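Local coordinates for protein trans-4-hydroxy-L-proline dehydratase (Clostridioides difficile 70-100-2010, PDB 6VXC) that uses a glycyl radical to dehydrate trans-4-hydroxy-L-proline to (S)-1-pyrroline-5-carboxylate in the anaerobic breakdown of hydroxyproline, at residues A[50-55]-A[140-145]; A[169-174]-A[522-527]; A[354-359]-A[784-789]. All coordinates share one frame; numbering follows the deposited sequence.

Interaction 1: residues A[50-55]-A[140-145]; sequences LMTEAY and IPFWKK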
loop_
_atom_site.group_PDB
_atom_site.type_symbol
_atom_site.label_atom_id
_atom_site.label_comp_id
_atom_site.label_asym_id
_atom_site.label_seq_id
_atom_site.Cartn_x
_atom_site.Cartn_y
_atom_site.Cartn_z
ATOM N N LEU A 50 -9.700 17.025 -19.471
ATOM C CA LEU A 50 -10.899 16.330 -19.923
ATOM C C LEU A 50 -11.949 16.243 -18.823
ATOM O O LEU A 50 -13.148 16.330 -19.105
ATOM C CB LEU A 50 -10.538 14.939 -20.455
ATOM C CG LEU A 50 -9.710 14.976 -21.749
ATOM C CD1 LEU A 50 -9.274 13.582 -22.215
ATOM C CD2 LEU A 50 -10.460 15.709 -22.858
ATOM N N MET A 51 -11.533 16.053 -17.574
ATOM C CA MET A 51 -12.503 16.061 -16.485
ATOM C C MET A 51 -13.123 17.444 -16.312
ATOM O O MET A 51 -14.312 17.560 -16.006
ATOM C CB MET A 51 -11.850 15.608 -15.173
ATOM C CG MET A 51 -11.301 14.180 -15.209
ATOM S SD MET A 51 -12.542 12.877 -15.375
ATOM C CE MET A 51 -13.258 12.875 -13.738
ATOM N N THR A 52 -12.339 18.504 -16.495
ATOM C CA THR A 52 -12.911 19.841 -16.413
ATOM C C THR A 52 -13.998 20.026 -17.466
ATOM O O THR A 52 -15.094 20.502 -17.160
ATOM C CB THR A 52 -11.828 20.910 -16.567
ATOM O OG1 THR A 52 -10.792 20.699 -15.606
ATOM C CG2 THR A 52 -12.438 22.301 -16.351
ATOM N N GLU A 53 -13.726 19.608 -18.707
ATOM C CA GLU A 53 -14.735 19.685 -19.765
ATOM C C GLU A 53 -16.016 18.951 -19.386
ATOM O O GLU A 53 -17.122 19.418 -19.688
ATOM C CB GLU A 53 -14.186 19.111 -21.069
ATOM C CG GLU A 53 -13.095 19.922 -21.726
ATOM C CD GLU A 53 -12.630 19.299 -23.038
ATOM O OE1 GLU A 53 -13.216 18.282 -23.459
ATOM O OE2 GLU A 53 -11.675 19.823 -23.646
ATOM N N ALA A 54 -15.890 17.766 -18.794
ATOM C CA ALA A 54 -17.075 16.984 -18.467
ATOM C C ALA A 54 -17.901 17.654 -17.376
ATOM O O ALA A 54 -19.131 17.679 -17.459
ATOM C CB ALA A 54 -16.681 15.565 -18.059
ATOM N N TYR A 55 -17.251 18.184 -16.335
ATOM C CA TYR A 55 -18.000 18.835 -15.260
ATOM C C TYR A 55 -18.721 20.080 -15.763
ATOM O O TYR A 55 -19.895 20.302 -15.435
ATOM C CB TYR A 55 -17.073 19.191 -14.104
ATOM C CG TYR A 55 -16.939 18.113 -13.053
ATOM C CD1 TYR A 55 -16.605 16.811 -13.402
ATOM C CD2 TYR A 55 -17.161 18.396 -11.712
ATOM C CE1 TYR A 55 -16.481 15.818 -12.432
ATOM C CE2 TYR A 55 -17.037 17.425 -10.742
ATOM C CZ TYR A 55 -16.699 16.129 -11.107
ATOM O OH TYR A 55 -16.574 15.159 -10.132
ATOM N N ILE A 140 -6.934 25.307 -11.913
ATOM C CA ILE A 140 -7.105 25.958 -10.610
ATOM C C ILE A 140 -8.387 26.780 -10.543
ATOM O O ILE A 140 -9.134 26.641 -9.560
ATOM C CB ILE A 140 -5.858 26.791 -10.267
ATOM C CG1 ILE A 140 -4.684 25.868 -9.952
ATOM C CG2 ILE A 140 -6.132 27.733 -9.110
ATOM C CD1 ILE A 140 -3.453 26.606 -9.557
ATOM N N PRO A 141 -8.707 27.634 -11.524
ATOM C CA PRO A 141 -9.931 28.437 -11.419
ATOM C C PRO A 141 -11.176 27.593 -11.276
ATOM O O PRO A 141 -12.129 28.032 -10.628
ATOM C CB PRO A 141 -9.926 29.247 -12.720
ATOM C CG PRO A 141 -8.506 29.286 -13.133
ATOM C CD PRO A 141 -7.953 27.959 -12.745
ATOM N N PHE A 142 -11.205 26.388 -11.847
ATOM C CA PHE A 142 -12.396 25.555 -11.738
ATOM C C PHE A 142 -12.376 24.649 -10.507
ATOM O O PHE A 142 -13.397 24.521 -9.825
ATOM C CB PHE A 142 -12.569 24.722 -13.013
ATOM C CG PHE A 142 -13.849 23.934 -13.049
ATOM C CD1 PHE A 142 -15.022 24.505 -13.516
ATOM C CD2 PHE A 142 -13.882 22.626 -12.602
ATOM C CE1 PHE A 142 -16.203 23.791 -13.532
ATOM C CE2 PHE A 142 -15.067 21.897 -12.616
ATOM C CZ PHE A 142 -16.230 22.483 -13.086
ATOM N N TRP A 143 -11.236 24.034 -10.186
ATOM C CA TRP A 143 -11.203 22.960 -9.198
ATOM C C TRP A 143 -10.762 23.388 -7.806
ATOM O O TRP A 143 -11.011 22.647 -6.853
ATOM C CB TRP A 143 -10.285 21.822 -9.668
ATOM C CG TRP A 143 -10.865 21.086 -10.808
ATOM C CD1 TRP A 143 -10.556 21.238 -12.131
ATOM C CD2 TRP A 143 -11.885 20.089 -10.747
ATOM N NE1 TRP A 143 -11.315 20.392 -12.890
ATOM C CE2 TRP A 143 -12.138 19.673 -12.067
ATOM C CE3 TRP A 143 -12.601 19.499 -9.702
ATOM C CZ2 TRP A 143 -13.077 18.699 -12.370
ATOM C CZ3 TRP A 143 -13.538 18.538 -10.004
ATOM C CH2 TRP A 143 -13.769 18.149 -11.325
ATOM N N LYS A 144 -10.136 24.550 -7.646
ATOM C CA LYS A 144 -9.655 24.933 -6.315
ATOM C C LYS A 144 -10.782 24.922 -5.283
ATOM O O LYS A 144 -10.576 24.508 -4.139
ATOM C CB LYS A 144 -8.988 26.305 -6.377
ATOM C CG LYS A 144 -8.404 26.829 -5.073
ATOM C CD LYS A 144 -7.606 28.109 -5.346
ATOM C CE LYS A 144 -6.969 28.681 -4.091
ATOM N NZ LYS A 144 -8.020 28.942 -3.065
ATOM N N LYS A 145 -11.976 25.386 -5.655
ATOM C CA LYS A 145 -13.081 25.371 -4.706
ATOM C C LYS A 145 -13.811 24.033 -4.681
ATOM O O LYS A 145 -14.622 23.808 -3.779
ATOM C CB LYS A 145 -14.083 26.496 -5.022
ATOM C CG LYS A 145 -14.918 26.258 -6.274
ATOM C CD LYS A 145 -15.879 27.404 -6.514
ATOM C CE LYS A 145 -16.685 27.200 -7.780
ATOM N NZ LYS A 145 -17.485 28.410 -8.142
#

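Interaction 2: residues A[169-174]-A[522-527]; sequences FTEFME and DIKIEG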
loop_
_atom_site.group_PDB
_atom_site.type_symbol
_atom_site.label_atom_id
_atom_site.label_comp_id
_atom_site.label_asym_id
_atom_site.label_seq_id
_atom_site.Cartn_x
_atom_site.Cartn_y
_atom_site.Cartn_z
ATOM N N PHE A 169 -0.751 11.874 13.983
ATOM C CA PHE A 169 -1.286 10.891 13.053
ATOM C C PHE A 169 -1.286 11.521 11.670
ATOM O O PHE A 169 -1.030 12.716 11.521
ATOM C CB PHE A 169 -2.676 10.404 13.484
ATOM C CG PHE A 169 -3.722 11.505 13.647
ATOM C CD1 PHE A 169 -4.314 12.097 12.535
ATOM C CD2 PHE A 169 -4.150 11.896 14.907
ATOM C CE1 PHE A 169 -5.313 13.082 12.682
ATOM C CE2 PHE A 169 -5.141 12.888 15.070
ATOM C CZ PHE A 169 -5.719 13.482 13.952
ATOM N N THR A 170 -1.550 10.704 10.653
ATOM C CA THR A 170 -1.663 11.201 9.287
ATOM C C THR A 170 -3.084 10.951 8.789
ATOM O O THR A 170 -3.898 10.338 9.474
ATOM C CB THR A 170 -0.644 10.547 8.336
ATOM O OG1 THR A 170 -1.031 9.188 8.093
ATOM C CG2 THR A 170 0.794 10.579 8.907
ATOM N N GLU A 171 -3.367 11.421 7.577
ATOM C CA GLU A 171 -4.698 11.331 6.976
ATOM C C GLU A 171 -4.583 10.851 5.531
ATOM O O GLU A 171 -4.132 11.595 4.659
ATOM C CB GLU A 171 -5.420 12.678 7.025
ATOM C CG GLU A 171 -6.747 12.631 6.290
ATOM C CD GLU A 171 -7.573 11.429 6.677
ATOM O OE1 GLU A 171 -7.775 11.219 7.887
ATOM O OE2 GLU A 171 -8.020 10.692 5.784
ATOM N N PHE A 172 -5.034 9.625 5.276
ATOM C CA PHE A 172 -4.808 9.009 3.973
ATOM C C PHE A 172 -5.631 9.648 2.863
ATOM O O PHE A 172 -5.217 9.620 1.703
ATOM C CB PHE A 172 -5.106 7.512 4.051
ATOM C CG PHE A 172 -3.877 6.661 4.124
ATOM C CD1 PHE A 172 -2.804 7.046 4.923
ATOM C CD2 PHE A 172 -3.766 5.514 3.361
ATOM C CE1 PHE A 172 -1.649 6.285 4.978
ATOM C CE2 PHE A 172 -2.611 4.740 3.418
ATOM C CZ PHE A 172 -1.544 5.140 4.227
ATOM N N MET A 173 -6.775 10.255 3.177
ATOM C CA MET A 173 -7.654 10.715 2.110
ATOM C C MET A 173 -7.480 12.202 1.783
ATOM O O MET A 173 -8.311 12.773 1.071
ATOM C CB MET A 173 -9.114 10.398 2.449
ATOM C CG MET A 173 -9.614 9.109 1.805
ATOM S SD MET A 173 -8.587 7.668 2.252
ATOM C CE MET A 173 -9.105 7.376 3.934
ATOM N N GLU A 174 -6.389 12.828 2.234
ATOM C CA GLU A 174 -6.209 14.245 1.935
ATOM C C GLU A 174 -5.803 14.489 0.486
ATOM O O GLU A 174 -6.122 15.543 -0.067
ATOM C CB GLU A 174 -5.190 14.885 2.885
ATOM C CG GLU A 174 -3.751 14.369 2.801
ATOM C CD GLU A 174 -2.759 15.361 3.403
ATOM O OE1 GLU A 174 -2.213 15.078 4.501
ATOM O OE2 GLU A 174 -2.554 16.437 2.781
ATOM N N ASP A 522 -10.187 8.779 19.556
ATOM C CA ASP A 522 -11.469 9.464 19.392
ATOM C C ASP A 522 -11.353 10.613 18.390
ATOM O O ASP A 522 -12.217 10.779 17.523
ATOM C CB ASP A 522 -11.973 9.989 20.738
ATOM C CG ASP A 522 -12.775 8.961 21.524
ATOM O OD1 ASP A 522 -13.046 7.860 21.008
ATOM O OD2 ASP A 522 -13.150 9.270 22.677
ATOM N N ILE A 523 -10.287 11.416 18.493
ATOM C CA ILE A 523 -10.091 12.529 17.562
ATOM C C ILE A 523 -9.982 12.019 16.130
ATOM O O ILE A 523 -10.591 12.572 15.207
ATOM C CB ILE A 523 -8.845 13.344 17.946
ATOM C CG1 ILE A 523 -9.085 14.139 19.219
ATOM C CG2 ILE A 523 -8.416 14.268 16.795
ATOM C CD1 ILE A 523 -7.840 14.892 19.652
ATOM N N LYS A 524 -9.149 10.993 15.923
ATOM C CA LYS A 524 -8.921 10.449 14.584
ATOM C C LYS A 524 -10.203 9.871 13.995
ATOM O O LYS A 524 -10.510 10.082 12.821
ATOM C CB LYS A 524 -7.823 9.385 14.639
ATOM C CG LYS A 524 -7.580 8.622 13.335
ATOM C CD LYS A 524 -7.103 9.536 12.217
ATOM C CE LYS A 524 -6.673 8.723 10.995
ATOM N NZ LYS A 524 -6.534 9.559 9.776
ATOM N N ILE A 525 -10.945 9.111 14.794
ATOM C CA ILE A 525 -12.146 8.440 14.311
ATOM C C ILE A 525 -13.215 9.456 13.920
ATOM O O ILE A 525 -13.893 9.301 12.903
ATOM C CB ILE A 525 -12.667 7.464 15.388
ATOM C CG1 ILE A 525 -11.649 6.356 15.699
ATOM C CG2 ILE A 525 -13.996 6.858 14.968
ATOM C CD1 ILE A 525 -11.693 5.183 14.775
ATOM N N GLU A 526 -13.376 10.517 14.711
ATOM C CA GLU A 526 -14.358 11.544 14.367
ATOM C C GLU A 526 -14.042 12.187 13.022
ATOM O O GLU A 526 -14.926 12.341 12.179
ATOM C CB GLU A 526 -14.438 12.601 15.470
ATOM C CG GLU A 526 -15.261 13.809 15.064
ATOM C CD GLU A 526 -15.570 14.758 16.227
ATOM O OE1 GLU A 526 -14.925 14.650 17.290
ATOM O OE2 GLU A 526 -16.436 15.640 16.045
ATOM N N GLY A 527 -12.779 12.550 12.799
ATOM C CA GLY A 527 -12.384 13.023 11.484
ATOM C C GLY A 527 -12.589 11.972 10.404
ATOM O O GLY A 527 -13.094 12.272 9.324
#

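Interaction 3: residues A[354-359]-A[784-789]; sequences SSTYTD and AGYSDH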
loop_
_atom_site.group_PDB
_atom_site.type_symbol
_atom_site.label_atom_id
_atom_site.label_comp_id
_atom_site.label_asym_id
_atom_site.label_seq_id
_atom_site.Cartn_x
_atom_site.Cartn_y
_atom_site.Cartn_z
ATOM N N SER A 354 4.733 8.392 2.525
ATOM C CA SER A 354 4.832 7.444 1.423
ATOM C C SER A 354 5.829 8.003 0.398
ATOM O O SER A 354 5.492 8.314 -0.732
ATOM C CB SER A 354 3.462 7.191 0.789
ATOM O OG SER A 354 3.529 6.188 -0.215
ATOM N N SER A 355 7.103 8.080 0.783
ATOM C CA SER A 355 8.086 8.842 0.010
ATOM C C SER A 355 8.723 7.937 -1.053
ATOM O O SER A 355 9.870 7.502 -0.945
ATOM C CB SER A 355 9.118 9.453 0.953
ATOM O OG SER A 355 9.959 10.369 0.277
ATOM N N THR A 356 7.968 7.695 -2.129
ATOM C CA THR A 356 8.378 6.751 -3.161
ATOM C C THR A 356 7.617 7.049 -4.442
ATOM O O THR A 356 6.513 7.597 -4.406
ATOM C CB THR A 356 8.106 5.302 -2.731
ATOM O OG1 THR A 356 8.501 4.407 -3.780
ATOM C CG2 THR A 356 6.609 5.095 -2.467
ATOM N N TYR A 357 8.215 6.667 -5.575
ATOM C CA TYR A 357 7.488 6.618 -6.843
ATOM C C TYR A 357 6.597 5.382 -6.959
ATOM O O TYR A 357 5.698 5.361 -7.803
ATOM C CB TYR A 357 8.455 6.617 -8.044
ATOM C CG TYR A 357 9.266 7.874 -8.291
ATOM C CD1 TYR A 357 8.692 9.010 -8.859
ATOM C CD2 TYR A 357 10.617 7.916 -7.980
ATOM C CE1 TYR A 357 9.456 10.169 -9.093
ATOM C CE2 TYR A 357 11.390 9.048 -8.205
ATOM C CZ TYR A 357 10.808 10.179 -8.759
ATOM O OH TYR A 357 11.587 11.294 -8.980
ATOM N N THR A 358 6.860 4.329 -6.189
ATOM C CA THR A 358 6.105 3.090 -6.357
ATOM C C THR A 358 4.683 3.256 -5.815
ATOM O O THR A 358 4.412 4.112 -4.968
ATOM C CB THR A 358 6.826 1.924 -5.676
ATOM O OG1 THR A 358 6.911 2.140 -4.261
ATOM C CG2 THR A 358 8.251 1.785 -6.231
ATOM N N ASP A 359 3.762 2.424 -6.326
ATOM C CA ASP A 359 2.349 2.505 -5.963
ATOM C C ASP A 359 1.835 1.201 -5.368
ATOM O O ASP A 359 0.627 0.964 -5.380
ATOM C CB ASP A 359 1.488 2.903 -7.172
ATOM C CG ASP A 359 0.261 3.758 -6.787
ATOM O OD1 ASP A 359 0.033 4.029 -5.590
ATOM O OD2 ASP A 359 -0.470 4.161 -7.710
ATOM N N ALA A 784 10.093 -0.829 3.755
ATOM C CA ALA A 784 9.126 -1.429 4.680
ATOM C C ALA A 784 7.882 -1.823 3.886
ATOM O O ALA A 784 7.020 -0.983 3.629
ATOM C CB ALA A 784 8.783 -0.490 5.825
ATOM N N GLY A 785 7.796 -3.095 3.518
ATOM C CA GLY A 785 6.701 -3.545 2.683
ATOM C C GLY A 785 6.870 -3.285 1.207
ATOM O O GLY A 785 5.926 -3.532 0.441
ATOM N N TYR A 786 8.038 -2.797 0.787
ATOM C CA TYR A 786 8.362 -2.538 -0.612
ATOM C C TYR A 786 9.859 -2.314 -0.750
ATOM O O TYR A 786 10.547 -1.995 0.216
ATOM C CB TYR A 786 7.629 -1.324 -1.163
ATOM C CG TYR A 786 8.121 -0.008 -0.610
ATOM C CD1 TYR A 786 7.838 0.363 0.696
ATOM C CD2 TYR A 786 8.890 0.854 -1.387
ATOM C CE1 TYR A 786 8.274 1.570 1.202
ATOM C CE2 TYR A 786 9.339 2.064 -0.889
ATOM C CZ TYR A 786 9.026 2.410 0.411
ATOM O OH TYR A 786 9.460 3.604 0.927
ATOM N N SER A 787 10.336 -2.431 -1.980
ATOM C CA SER A 787 11.724 -2.173 -2.330
ATOM C C SER A 787 11.822 -0.876 -3.115
ATOM O O SER A 787 10.876 -0.472 -3.798
ATOM C CB SER A 787 12.322 -3.328 -3.152
ATOM O OG SER A 787 12.273 -4.540 -2.426
ATOM N N ASP A 788 12.964 -0.212 -2.995
ATOM C CA ASP A 788 13.168 1.055 -3.683
ATOM C C ASP A 788 14.654 1.256 -3.925
ATOM O O ASP A 788 15.490 0.649 -3.265
ATOM C CB ASP A 788 12.588 2.232 -2.871
ATOM C CG ASP A 788 12.138 3.397 -3.753
ATOM O OD1 ASP A 788 12.600 3.497 -4.913
ATOM O OD2 ASP A 788 11.311 4.214 -3.272
ATOM N N HIS A 789 14.977 2.134 -4.866
ATOM C CA HIS A 789 16.366 2.532 -5.046
ATOM C C HIS A 789 16.871 3.269 -3.815
ATOM O O HIS A 789 16.195 4.151 -3.283
ATOM C CB HIS A 789 16.516 3.411 -6.287
ATOM C CG HIS A 789 16.443 2.649 -7.568
ATOM N ND1 HIS A 789 15.260 2.430 -8.236
ATOM C CD2 HIS A 789 17.404 2.028 -8.291
ATOM C CE1 HIS A 789 15.494 1.712 -9.319
ATOM N NE2 HIS A 789 16.789 1.459 -9.380
HETATM O O HOH W 1 11.096 5.071 -0.698
HETATM O O HOH W 2 10.378 4.913 -6.047
#

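Interaction 1: residues A[50-55]-A[140-145]
Phe142 is the first residue of the 140-145 segment to reach across, its ring meeting Thr52 over one face and Tyr55 CB at its CZ corner. The methyl CG2 of Thr52 sits over that face as a CH-pi contact, 4.3 Å from the centroid of the Phe142 ring. Farther out, Phe142 CZ comes to 3.5 Å from Tyr55 CB. What puts the ring there is its first torsion, with CG anti to the backbone N (chi1 -174°). Beyond the contact the same ring takes a cation-pi approach from Arg146.

Trp143 follows, and has two jobs. Its NE1 donates to Thr52 OG1 at 2.8 Å with an N-H...O angle of 158°, the oxygen lying practically in the indole plane, so the bond fixes how the ring is rotated. Thr52 OG1 is also hydrogen-bonded to Ala48 O one helical turn back, and both polar groups are satisfied within the buried interface. The far corner of the indole, CH2, stands over the centre of the Tyr55 ring, 3.4 Å from Tyr55 CE2. This is a T-shaped pair, the edge of Trp143 toward the face of Tyr55, with centroids 4.6 Å apart and planes at 58°. The Tyr55 hydroxyl is held separately by Arg68 of helix 64-78.

Away from the active-site residues, this is helix-to-helix packing through an aromatic cluster, joining helix 46-58 to the C-terminal part of helix 129-143 in the pyruvate formate-lyase-like part of the chain.

Interaction 2: residues A[169-174]-A[522-527]
Lys524 reaches from helix 506-538 past the ring of Phe169 to grip the loop beyond it. A chi1 near trans (174°) sends its chain off the helix; after a bend at chi2 (63°) the rest is extended and crosses the ring of Phe169 at a slant. Its CD lies over one face of Phe169, offset toward the rim, as a CH-pi contact 4.1 Å from the ring centroid. The aliphatic part of the lysine is thereby packed against carbon, and the charge is delivered to the loop.

There the ammonium NZ donates to Thr170 O at 2.8 Å, in the carbonyl plane, and forms a salt bridge of the same 2.8 Å length with Glu171 OE1, although the hydrogen bond within that bridge is weak. Thr468 O is a further acceptor, so this buried charge is met by two carbonyls and a carboxylate, with a weak further bond to Asn528 OD1. The carboxylate is itself held: Met173 N donates to Glu171 OE2 at 2.9 Å, approaching from the anti side and somewhat out of plane. That bond steadies the group facing the lysine.

Phe169 has a second neighbour on the helix, since Ile523 CG2 meets the edge of its ring 4.0 Å from CE2. Trp160 of helix 158-166 joins Phe169 in an edge-to-face pair, and backbone hydrogen bonds tie Thr170 to Tyr470 and Phe172 to Thr468.

A buried Lys-Glu salt bridge with a CH-pi contact thus fastens the 169-174 loop, beside strand 463-472, to the long helix 506-538 in the pyruvate formate-lyase-like part of the protein.

Interaction 3: residues A[354-359]-A[784-789]
The glycyl radical loop, with Gly785 at the site where the radical is stored in the activated enzyme, is joined here to the loop that follows helix 348-353. The radical is absent from this structure. The residues just after Gly785 make the contact, and Tyr786 also lies close to Cys454, by similarity the cysteine radical intermediate, with side chains about 5 Å apart.

Within the 354-359 loop an ST turn is closed by Thr356 OG1, which accepts from Thr358 N at 2.9 Å, the N-H...O angle being 162°. The same hydroxyl donates to Asp788 OD2, also at 2.9 Å, reaching the oxygen from above the carboxylate plane, 50° out of it. A chi1 of 179° swings Thr356 OG1 away from its own backbone N, where it can serve the turn and the aspartate at once. Thr358 OG1 approaches the Tyr786 ring obliquely, 3.7 Å from CD2, while Thr356 OG1 comes near CE2. Phe360 packs against the same tyrosine ring in an edge-to-face pair.

Strand 787-789 pairs with strand 780-782 to form a small antiparallel hairpin around the glycine, and Asp788 faces the other loop. Its two oxygens divide their work. OD1 takes a bond from Asn792 and a weak one from His789 N, and also accepts from water 2, which receives the N-H of Tyr357. OD2 takes the threonine and water 1. Water 1 is bound by three protein groups, accepting from Tyr786 OH and donating to both Ser355 O and Asp788 OD2, each of its oxygen's three distances to these atoms being 2.7 Å.

Along the chain interaction 1 closes first, within the N-terminal region, while interactions 2 and 3 have alternating segments: 169-174, 354-359, 522-527, then 784-789. Interaction 1 is peripheral, its centre about 28 Å from that of the chain, whereas interaction 3 is central, at about 9 Å. Centres of 1 and 2 lie about 27 Å apart and those of 2 and 3 about 23 Å, yet nearest atoms of the latter pair are only about 6 Å apart. Helix 348-353 links these two, for Glu353 at its end bonds Thr170 and the chain continues into 354-359. From outer helical packing the contacts move inward to the glycyl radical loop.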